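Side-chain contacts in cytochrome c (Pseudomonas aeruginosa, PDB 6RTE), which oxidises dihydro-heme d1 in heme d1 biosynthesis and carries a heme c-binding domain joined to an eight-bladed beta-propeller: residues T62-S67 and N238-N243; G54-S59 and P116-E121; V234-Y239 and V245-R250. One frame throughout, in Å; residues are numbered along the deposited sequence.

In the fold
From the N terminus, the heme c-binding part of the chain supplies residues 54-59 and 62-67 in turn, both from the loop between helices 48-51 and 73-82. Contact 2 closes a shorter loop than contact 1, reaching forward to 116-121 at the start of helix 120-126. Contact 1 runs from 62-67 to the hairpin turn 238-243 of the propeller, so these two closures cross. They also touch directly: T62 OG1 lies 2.5 Å from L56 O, probably hydrogen-bonded. Contacts 1 and 2 thus join the heme c region to a propeller turn and to the segment entering helix 120-126, while contact 3, sharing N238 and Y239 with contact 1, holds that blade's own hairpin.

Contact 1. Residues T62-S67 and N238-N243; sequences TLLPES and NYLPGN. With HEC (heme c), chain C.
L240 reaches across with CG trans to its backbone N (chi1 179°), whereas L64 keeps CG beside its own N and trans to the carbonyl carbon (chi1 -66°); these settings bring L240 CD2 and L64 CD1 to 3.7 Å. The two side chains cross at about a right angle, and one methyl of each makes the contact. Both leucines are buried and apolar, which suits a meeting of methyl groups. E66 adds a second contact to the same L240 methyl, its CD 4.2 Å from L240 CD2, a position where a glutamate can stay partly exposed.

Each segment is braced internally. L64 N donates to S67 OG (3.2 Å), which helps hold the turn that presents L64. On the propeller side N238 ND2 donates to N243 OD1 at 2.8 Å, in the carbonyl plane, clasping the base of the hairpin turn. That turn contains a cis peptide before P241, and Y239 and L240 form a classic beta bulge opposite N221. L63 packs on heme c, its CD1 3.7 Å from CHB of the heme, so one short segment meets both cofactor and propeller.

The contact thus joins the loop between helices 48-51 and 73-82 to the turn linking strands 233-238 and 243-248, with N221 of strand 221-227 touching both E66 and L240.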
loop_
_atom_site.group_PDB
_atom_site.type_symbol
_atom_site.label_atom_id
_atom_site.label_comp_id
_atom_site.label_asym_id
_atom_site.label_seq_id
_atom_site.Cartn_x
_atom_site.Cartn_y
_atom_site.Cartn_z
ATOM N N THR A 62 4.837 16.478 -5.474
ATOM C CA THR A 62 3.766 16.908 -6.355
ATOM C C THR A 62 2.646 17.547 -5.546
ATOM O O THR A 62 2.269 17.062 -4.469
ATOM C CB THR A 62 3.251 15.702 -7.148
ATOM O OG1 THR A 62 4.358 15.049 -7.783
ATOM C CG2 THR A 62 2.241 16.106 -8.204
ATOM N N LEU A 63 2.123 18.657 -6.058
ATOM C CA LEU A 63 1.127 19.450 -5.341
ATOM C C LEU A 63 -0.130 19.631 -6.180
ATOM O O LEU A 63 -0.686 20.735 -6.281
ATOM C CB LEU A 63 1.695 20.811 -4.937
ATOM C CG LEU A 63 2.859 20.820 -3.936
ATOM C CD1 LEU A 63 3.220 22.265 -3.627
ATOM C CD2 LEU A 63 2.541 20.063 -2.640
ATOM N N LEU A 64 -0.589 18.565 -6.791
ATOM C CA LEU A 64 -1.872 18.560 -7.476
ATOM C C LEU A 64 -2.989 18.238 -6.497
ATOM O O LEU A 64 -2.743 17.722 -5.405
ATOM C CB LEU A 64 -1.856 17.536 -8.606
ATOM C CG LEU A 64 -0.917 17.825 -9.771
ATOM C CD1 LEU A 64 -0.808 16.609 -10.667
ATOM C CD2 LEU A 64 -1.392 19.030 -10.577
ATOM N N PRO A 65 -4.240 18.533 -6.853
ATOM C CA PRO A 65 -5.347 18.205 -5.938
ATOM C C PRO A 65 -5.353 16.746 -5.526
ATOM O O PRO A 65 -5.521 16.451 -4.336
ATOM C CB PRO A 65 -6.592 18.589 -6.750
ATOM C CG PRO A 65 -6.119 19.648 -7.666
ATOM C CD PRO A 65 -4.708 19.272 -8.043
ATOM N N GLU A 66 -5.115 15.835 -6.478
ATOM C CA GLU A 66 -5.010 14.420 -6.150
ATOM C C GLU A 66 -3.883 14.169 -5.154
ATOM O O GLU A 66 -4.025 13.352 -4.242
ATOM C CB GLU A 66 -4.771 13.590 -7.423
ATOM C CG GLU A 66 -5.932 13.548 -8.409
ATOM C CD GLU A 66 -5.968 14.743 -9.372
ATOM O OE1 GLU A 66 -5.270 15.766 -9.151
ATOM O OE2 GLU A 66 -6.711 14.644 -10.365
ATOM N N SER A 67 -2.748 14.848 -5.334
ATOM C CA SER A 67 -1.596 14.636 -4.464
ATOM C C SER A 67 -1.913 14.983 -3.021
ATOM O O SER A 67 -1.334 14.388 -2.096
ATOM C CB SER A 67 -0.421 15.486 -4.950
ATOM O OG SER A 67 -0.314 15.440 -6.354
ATOM N N ASN A 238 -2.567 3.524 -11.595
ATOM C CA ASN A 238 -2.510 4.967 -11.428
ATOM C C ASN A 238 -3.903 5.569 -11.272
ATOM O O ASN A 238 -4.865 5.142 -11.931
ATOM C CB ASN A 238 -1.811 5.632 -12.620
ATOM C CG ASN A 238 -0.310 5.414 -12.631
ATOM O OD1 ASN A 238 0.322 5.290 -11.583
ATOM N ND2 ASN A 238 0.275 5.378 -13.826
ATOM N N TYR A 239 -4.004 6.561 -10.375
ATOM C CA TYR A 239 -5.129 7.473 -10.355
ATOM C C TYR A 239 -5.002 8.516 -11.465
ATOM O O TYR A 239 -5.982 8.822 -12.144
ATOM C CB TYR A 239 -5.218 8.194 -9.004
ATOM C CG TYR A 239 -6.306 7.720 -8.087
ATOM C CD1 TYR A 239 -6.794 6.424 -8.165
ATOM C CD2 TYR A 239 -6.849 8.579 -7.133
ATOM C CE1 TYR A 239 -7.794 5.984 -7.327
ATOM C CE2 TYR A 239 -7.850 8.150 -6.281
ATOM C CZ TYR A 239 -8.316 6.843 -6.386
ATOM O OH TYR A 239 -9.314 6.385 -5.559
ATOM N N LEU A 240 -3.804 9.080 -11.627
ATOM C CA LEU A 240 -3.549 10.126 -12.611
ATOM C C LEU A 240 -2.236 9.849 -13.336
ATOM O O LEU A 240 -1.193 9.715 -12.685
ATOM C CB LEU A 240 -3.497 11.494 -11.937
ATOM C CG LEU A 240 -3.221 12.675 -12.874
ATOM C CD1 LEU A 240 -4.444 12.936 -13.745
ATOM C CD2 LEU A 240 -2.827 13.899 -12.058
ATOM N N PRO A 241 -2.246 9.693 -14.671
ATOM C CA PRO A 241 -3.433 9.507 -15.513
ATOM C C PRO A 241 -4.243 8.285 -15.073
ATOM O O PRO A 241 -3.751 7.491 -14.270
ATOM C CB PRO A 241 -2.847 9.295 -16.918
ATOM C CG PRO A 241 -1.466 9.905 -16.863
ATOM C CD PRO A 241 -0.996 9.670 -15.462
ATOM N N GLY A 242 -5.457 8.131 -15.594
ATOM C CA GLY A 242 -6.233 6.936 -15.340
ATOM C C GLY A 242 -5.763 5.790 -16.212
ATOM O O GLY A 242 -6.267 5.591 -17.323
ATOM N N ASN A 243 -4.773 5.038 -15.743
ATOM C CA ASN A 243 -4.188 4.020 -16.608
ATOM C C ASN A 243 -3.480 2.966 -15.770
ATOM O O ASN A 243 -3.370 3.077 -14.547
ATOM C CB ASN A 243 -3.234 4.642 -17.637
ATOM C CG ASN A 243 -1.988 5.286 -17.011
ATOM O OD1 ASN A 243 -1.615 5.006 -15.869
ATOM N ND2 ASN A 243 -1.334 6.160 -17.783
HETATM FE FE HEC C . 7.010 23.004 -0.285
HETATM C CHA HEC C . 6.116 20.139 1.243
HETATM C CHB HEC C . 3.713 23.995 -0.443
HETATM C CHC HEC C . 7.966 26.117 -1.537
HETATM C CHD HEC C . 10.182 21.919 -0.668
HETATM N NA HEC C . 5.258 22.241 0.286
HETATM C C1A HEC C . 5.118 21.024 0.908
HETATM C C2A HEC C . 3.746 20.790 1.170
HETATM C C3A HEC C . 3.072 21.869 0.703
HETATM C C4A HEC C . 4.009 22.774 0.144
HETATM C CMA HEC C . 1.586 22.057 0.759
HETATM C CAA HEC C . 3.150 19.569 1.837
HETATM C CBA HEC C . 2.890 18.504 0.758
HETATM C CGA HEC C . 2.388 17.169 1.248
HETATM O O1A HEC C . 2.293 16.213 0.437
HETATM O O2A HEC C . 2.076 16.993 2.431
HETATM N NB HEC C . 6.004 24.744 -0.887
HETATM C C1B HEC C . 4.686 24.916 -0.869
HETATM C C2B HEC C . 4.369 26.216 -1.359
HETATM C C3B HEC C . 5.545 26.843 -1.667
HETATM C C4B HEC C . 6.601 25.857 -1.349
HETATM C CMB HEC C . 2.985 26.780 -1.495
HETATM C CAB HEC C . 5.852 28.211 -2.176
HETATM C CBB HEC C . 4.945 29.228 -1.484
HETATM N NC HEC C . 8.766 23.894 -0.981
HETATM C C1C HEC C . 8.960 25.148 -1.450
HETATM C C2C HEC C . 10.317 25.290 -1.812
HETATM C C3C HEC C . 10.961 24.088 -1.549
HETATM C C4C HEC C . 9.955 23.213 -1.041
HETATM C CMC HEC C . 10.898 26.553 -2.373
HETATM C CAC HEC C . 12.353 23.638 -1.760
HETATM C CBC HEC C . 13.491 24.245 -0.950
HETATM N ND HEC C . 7.932 21.412 0.178
HETATM C C1D HEC C . 9.217 21.130 -0.049
HETATM C C2D HEC C . 9.550 19.793 0.461
HETATM C C3D HEC C . 8.433 19.293 0.997
HETATM C C4D HEC C . 7.412 20.328 0.798
HETATM C CMD HEC C . 10.894 19.118 0.397
HETATM C CAD HEC C . 8.265 17.937 1.637
HETATM C CBD HEC C . 8.609 17.981 3.129
HETATM C CGD HEC C . 8.443 16.643 3.811
HETATM O O1D HEC C . 9.369 15.819 3.771
HETATM O O2D HEC C . 7.405 16.344 4.419
#

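Contact 2. Residues G54-S59 and P116-E121; sequences GRLGGS and PQWSAE
L56 is the centre of this contact, reaching P116 with one branch and W118 with the other. Its CD2 methyl lies 4.2 Å from P116 CB, and its CD1 methyl lies 4.4 Å from W118 CZ3, approaching the indole obliquely. A branched leucine is apt here, since its two methyls can serve two partners at once; both distances describe loose apolar packing near the surface. P116 meets it with the ring carbon CB, and the same ring restricts the proline's own phi.

The tryptophan turns its six-membered ring toward L56 from a CB that points neither at the loop nor away from it. Its polar end is used separately: W118 NE1 donates to R217 O, and the same arginine makes a cation-pi interaction with the indole. R217 NH2 also bonds L56 O, so one arginine ties both sides of the contact together. Next to L56, G57 takes backbone angles (phi 114°, psi 168°) that are open to glycine because it has no CB to meet the carbonyl O of L56.

S119 follows W118 as the N-cap of helix 120-126: its side chain caps a backbone N in the first turn, while D122 OD2 accepts from S119 N, the reciprocal pattern of a capping box. The contact therefore lays the loop between helices 48-51 and 73-82 against the segment entering helix 120-126, with L220 and P241 of propeller loops packing on W118.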
loop_
_atom_site.group_PDB
_atom_site.type_symbol
_atom_site.label_atom_id
_atom_site.label_comp_id
_atom_site.label_asym_id
_atom_site.label_seq_id
_atom_site.Cartn_x
_atom_site.Cartn_y
_atom_site.Cartn_z
ATOM N N GLY A 54 4.122 23.247 -13.255
ATOM C CA GLY A 54 2.842 22.577 -13.259
ATOM C C GLY A 54 2.461 21.903 -11.956
ATOM O O GLY A 54 1.442 21.209 -11.912
ATOM N N ARG A 55 3.243 22.092 -10.898
ATOM C CA ARG A 55 3.044 21.428 -9.615
ATOM C C ARG A 55 3.309 19.929 -9.698
ATOM O O ARG A 55 2.848 19.170 -8.839
ATOM C CB ARG A 55 1.632 21.663 -9.068
ATOM C CG ARG A 55 1.250 23.141 -8.904
ATOM C CD ARG A 55 -0.114 23.250 -8.248
ATOM N NE ARG A 55 -1.185 23.344 -9.234
ATOM C CZ ARG A 55 -2.444 22.953 -9.030
ATOM N NH1 ARG A 55 -2.800 22.410 -7.884
ATOM N NH2 ARG A 55 -3.350 23.104 -9.988
ATOM N N LEU A 56 4.058 19.491 -10.710
ATOM C CA LEU A 56 4.301 18.066 -10.913
ATOM C C LEU A 56 5.306 17.492 -9.929
ATOM O O LEU A 56 5.338 16.270 -9.752
ATOM C CB LEU A 56 4.789 17.812 -12.339
ATOM C CG LEU A 56 3.787 18.093 -13.452
ATOM C CD1 LEU A 56 4.318 17.556 -14.768
ATOM C CD2 LEU A 56 2.429 17.496 -13.137
ATOM N N GLY A 57 6.115 18.325 -9.296
ATOM C CA GLY A 57 7.095 17.894 -8.324
ATOM C C GLY A 57 8.516 18.128 -8.808
ATOM O O GLY A 57 8.772 18.443 -9.969
ATOM N N GLY A 58 9.443 17.984 -7.861
ATOM C CA GLY A 58 10.870 18.064 -8.121
ATOM C C GLY A 58 11.664 17.755 -6.867
ATOM O O GLY A 58 11.592 16.638 -6.345
ATOM N N SER A 59 12.436 18.728 -6.380
ATOM C CA SER A 59 12.983 18.638 -5.030
ATOM C C SER A 59 11.879 18.330 -4.029
ATOM O O SER A 59 12.047 17.484 -3.143
ATOM C CB SER A 59 13.686 19.953 -4.660
ATOM O OG SER A 59 13.620 20.235 -3.262
ATOM N N PRO A 116 -3.328 17.257 -16.267
ATOM C CA PRO A 116 -1.927 17.009 -16.625
ATOM C C PRO A 116 -1.754 15.630 -17.241
ATOM O O PRO A 116 -2.407 14.663 -16.833
ATOM C CB PRO A 116 -1.190 17.114 -15.281
ATOM C CG PRO A 116 -2.123 17.807 -14.354
ATOM C CD PRO A 116 -3.509 17.470 -14.818
ATOM N N GLN A 117 -0.846 15.537 -18.213
ATOM C CA GLN A 117 -0.551 14.300 -18.918
ATOM C C GLN A 117 0.745 13.653 -18.402
ATOM O O GLN A 117 1.622 14.315 -17.838
ATOM C CB GLN A 117 -0.409 14.558 -20.422
ATOM C CG GLN A 117 -1.530 15.368 -21.049
ATOM C CD GLN A 117 -2.812 14.590 -21.147
ATOM O OE1 GLN A 117 -2.909 13.618 -21.903
ATOM N NE2 GLN A 117 -3.805 14.993 -20.365
ATOM N N TRP A 118 0.860 12.348 -18.636
ATOM C CA TRP A 118 2.116 11.625 -18.396
ATOM C C TRP A 118 2.197 10.505 -19.428
ATOM O O TRP A 118 1.653 9.417 -19.211
ATOM C CB TRP A 118 2.208 11.091 -16.980
ATOM C CG TRP A 118 3.638 10.840 -16.582
ATOM C CD1 TRP A 118 4.213 9.644 -16.269
ATOM C CD2 TRP A 118 4.670 11.820 -16.490
ATOM N NE1 TRP A 118 5.548 9.825 -15.972
ATOM C CE2 TRP A 118 5.848 11.153 -16.105
ATOM C CE3 TRP A 118 4.711 13.205 -16.687
ATOM C CZ2 TRP A 118 7.056 11.824 -15.905
ATOM C CZ3 TRP A 118 5.911 13.870 -16.494
ATOM C CH2 TRP A 118 7.071 13.170 -16.117
ATOM N N SER A 119 2.885 10.777 -20.533
ATOM C CA SER A 119 2.892 9.910 -21.694
ATOM C C SER A 119 3.952 8.812 -21.574
ATOM O O SER A 119 4.797 8.818 -20.682
ATOM C CB SER A 119 3.160 10.732 -22.950
ATOM O OG SER A 119 4.520 11.158 -22.955
ATOM N N ALA A 120 3.891 7.858 -22.511
ATOM C CA ALA A 120 4.977 6.896 -22.670
ATOM C C ALA A 120 6.329 7.597 -22.759
ATOM O O ALA A 120 7.310 7.152 -22.149
ATOM C CB ALA A 120 4.735 6.042 -23.923
ATOM N N GLU A 121 6.397 8.714 -23.495
ATOM C CA GLU A 121 7.658 9.434 -23.657
ATOM C C GLU A 121 8.142 10.024 -22.335
ATOM O O GLU A 121 9.341 9.972 -22.026
ATOM C CB GLU A 121 7.512 10.536 -24.707
ATOM C CG GLU A 121 7.410 10.030 -26.137
ATOM C CD GLU A 121 6.105 9.274 -26.408
ATOM O OE1 GLU A 121 5.024 9.738 -25.957
ATOM O OE2 GLU A 121 6.170 8.203 -27.051
#

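Contact 3. Residues V234-Y239 and V245-R250; sequences VLVGNY and VLLDAR
V234 and L247 face each other across an antiparallel pair of strands, with CB atoms 4.1 Å apart and both side chains on the same face of the sheet. V236 and V245 repeat the arrangement on that face, and along the row V236 CG2 meets L247 CD1 at 4.0 Å, the two side chains crossing obliquely. V234 CG2 is trans to its carbonyl carbon, which sets this methyl against A249 CB, 3.8 Å away; the small alanine fits where the second strand has ended and the chain bends in. Beta-branched valines suit these extended positions and give this face an apolar row. The opposite face carries L235 and L246, a non-hydrogen-bonded pair whose longer side chains bring their CD1 methyls to 4.3 Å.

The backbone fixes this register. V234 N donates to L247 O at 3.0 Å, and L247 N returns a bond to V234 O at 2.8 Å; V236 and V245 do likewise. Between these rungs the CA-H groups of L235 and L246 lean on V245 O and V234 O. The strands run at 153° to each other, antiparallel with a twist. At the turn end, N238 lays its amide ND2 3.6 Å from V245 CG2, while its OD1 bonds T222 OG1. Beyond the strand, D248 OD1 accepts from R250 N, an Asx turn.

Strands 233-238 and 243-248 are the middle two of a four-stranded propeller blade, between 221-227 and 254-259; L235 packs on F282 and V284 of strand 281-286 in the next blade, and A249 O bonds Y194 OH of strand 192-197 in the preceding one.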
loop_
_atom_site.group_PDB
_atom_site.type_symbol
_atom_site.label_atom_id
_atom_site.label_comp_id
_atom_site.label_asym_id
_atom_site.label_seq_id
_atom_site.Cartn_x
_atom_site.Cartn_y
_atom_site.Cartn_z
ATOM N N VAL A 234 6.037 -5.799 -13.804
ATOM C CA VAL A 234 5.453 -4.909 -12.812
ATOM C C VAL A 234 4.268 -4.194 -13.458
ATOM O O VAL A 234 4.410 -3.579 -14.528
ATOM C CB VAL A 234 6.478 -3.882 -12.293
ATOM C CG1 VAL A 234 5.828 -2.915 -11.324
ATOM C CG2 VAL A 234 7.664 -4.587 -11.644
ATOM N N LEU A 235 3.118 -4.252 -12.809
ATOM C CA LEU A 235 1.926 -3.528 -13.254
ATOM C C LEU A 235 1.611 -2.451 -12.225
ATOM O O LEU A 235 1.425 -2.756 -11.041
ATOM C CB LEU A 235 0.735 -4.468 -13.450
ATOM C CG LEU A 235 -0.483 -3.795 -14.107
ATOM C CD1 LEU A 235 -0.161 -3.438 -15.541
ATOM C CD2 LEU A 235 -1.736 -4.685 -14.015
ATOM N N VAL A 236 1.549 -1.198 -12.679
ATOM C CA VAL A 236 1.336 -0.044 -11.810
ATOM C C VAL A 236 -0.072 0.492 -12.047
ATOM O O VAL A 236 -0.456 0.751 -13.197
ATOM C CB VAL A 236 2.367 1.075 -12.074
ATOM C CG1 VAL A 236 2.192 2.196 -11.074
ATOM C CG2 VAL A 236 3.789 0.541 -12.044
ATOM N N GLY A 237 -0.823 0.666 -10.962
ATOM C CA GLY A 237 -2.169 1.209 -11.026
ATOM C C GLY A 237 -2.188 2.671 -10.637
ATOM O O GLY A 237 -1.896 3.023 -9.491
ATOM N N ASN A 238 -2.567 3.524 -11.595
ATOM C CA ASN A 238 -2.510 4.967 -11.428
ATOM C C ASN A 238 -3.903 5.569 -11.272
ATOM O O ASN A 238 -4.865 5.142 -11.931
ATOM C CB ASN A 238 -1.811 5.632 -12.620
ATOM C CG ASN A 238 -0.310 5.414 -12.631
ATOM O OD1 ASN A 238 0.322 5.290 -11.583
ATOM N ND2 ASN A 238 0.275 5.378 -13.826
ATOM N N TYR A 239 -4.004 6.561 -10.375
ATOM C CA TYR A 239 -5.129 7.473 -10.355
ATOM C C TYR A 239 -5.002 8.516 -11.465
ATOM O O TYR A 239 -5.982 8.822 -12.144
ATOM C CB TYR A 239 -5.218 8.194 -9.004
ATOM C CG TYR A 239 -6.306 7.720 -8.087
ATOM C CD1 TYR A 239 -6.794 6.424 -8.165
ATOM C CD2 TYR A 239 -6.849 8.579 -7.133
ATOM C CE1 TYR A 239 -7.794 5.984 -7.327
ATOM C CE2 TYR A 239 -7.850 8.150 -6.281
ATOM C CZ TYR A 239 -8.316 6.843 -6.386
ATOM O OH TYR A 239 -9.314 6.385 -5.559
ATOM N N VAL A 245 0.294 0.976 -16.035
ATOM C CA VAL A 245 1.598 1.051 -16.684
ATOM C C VAL A 245 2.312 -0.276 -16.442
ATOM O O VAL A 245 2.499 -0.693 -15.292
ATOM C CB VAL A 245 2.417 2.249 -16.182
ATOM C CG1 VAL A 245 3.830 2.209 -16.701
ATOM C CG2 VAL A 245 1.731 3.573 -16.608
ATOM N N LEU A 246 2.671 -0.944 -17.535
ATOM C CA LEU A 246 3.336 -2.234 -17.516
ATOM C C LEU A 246 4.835 -2.016 -17.717
ATOM O O LEU A 246 5.251 -1.419 -18.717
ATOM C CB LEU A 246 2.778 -3.136 -18.613
ATOM C CG LEU A 246 3.391 -4.537 -18.733
ATOM C CD1 LEU A 246 3.132 -5.335 -17.469
ATOM C CD2 LEU A 246 2.837 -5.259 -19.947
ATOM N N LEU A 247 5.632 -2.509 -16.775
ATOM C CA LEU A 247 7.076 -2.347 -16.779
ATOM C C LEU A 247 7.741 -3.727 -16.789
ATOM O O LEU A 247 7.174 -4.709 -16.301
ATOM C CB LEU A 247 7.553 -1.562 -15.548
ATOM C CG LEU A 247 6.917 -0.201 -15.248
ATOM C CD1 LEU A 247 7.345 0.316 -13.862
ATOM C CD2 LEU A 247 7.288 0.815 -16.315
ATOM N N ASP A 248 8.943 -3.784 -17.362
ATOM C CA ASP A 248 9.807 -4.949 -17.233
ATOM C C ASP A 248 10.392 -4.965 -15.818
ATOM O O ASP A 248 11.032 -3.998 -15.387
ATOM C CB ASP A 248 10.906 -4.904 -18.293
ATOM C CG ASP A 248 11.757 -6.178 -18.336
ATOM O OD1 ASP A 248 12.141 -6.691 -17.260
ATOM O OD2 ASP A 248 12.050 -6.663 -19.452
ATOM N N ALA A 249 10.132 -6.046 -15.081
ATOM C CA ALA A 249 10.523 -6.125 -13.676
ATOM C C ALA A 249 12.033 -6.220 -13.445
ATOM O O ALA A 249 12.461 -6.137 -12.292
ATOM C CB ALA A 249 9.857 -7.340 -13.034
ATOM N N ARG A 250 12.839 -6.388 -14.492
ATOM C CA ARG A 250 14.285 -6.471 -14.339
ATOM C C ARG A 250 14.978 -5.116 -14.374
ATOM O O ARG A 250 16.071 -4.979 -13.820
ATOM C CB ARG A 250 14.875 -7.367 -15.433
ATOM C CG ARG A 250 14.368 -8.805 -15.362
ATOM C CD ARG A 250 14.991 -9.543 -14.196
ATOM N NE ARG A 250 16.325 -10.010 -14.531
ATOM C CZ ARG A 250 16.578 -11.175 -15.130
ATOM N NH1 ARG A 250 15.588 -11.988 -15.462
ATOM N NH2 ARG A 250 17.825 -11.520 -15.403
#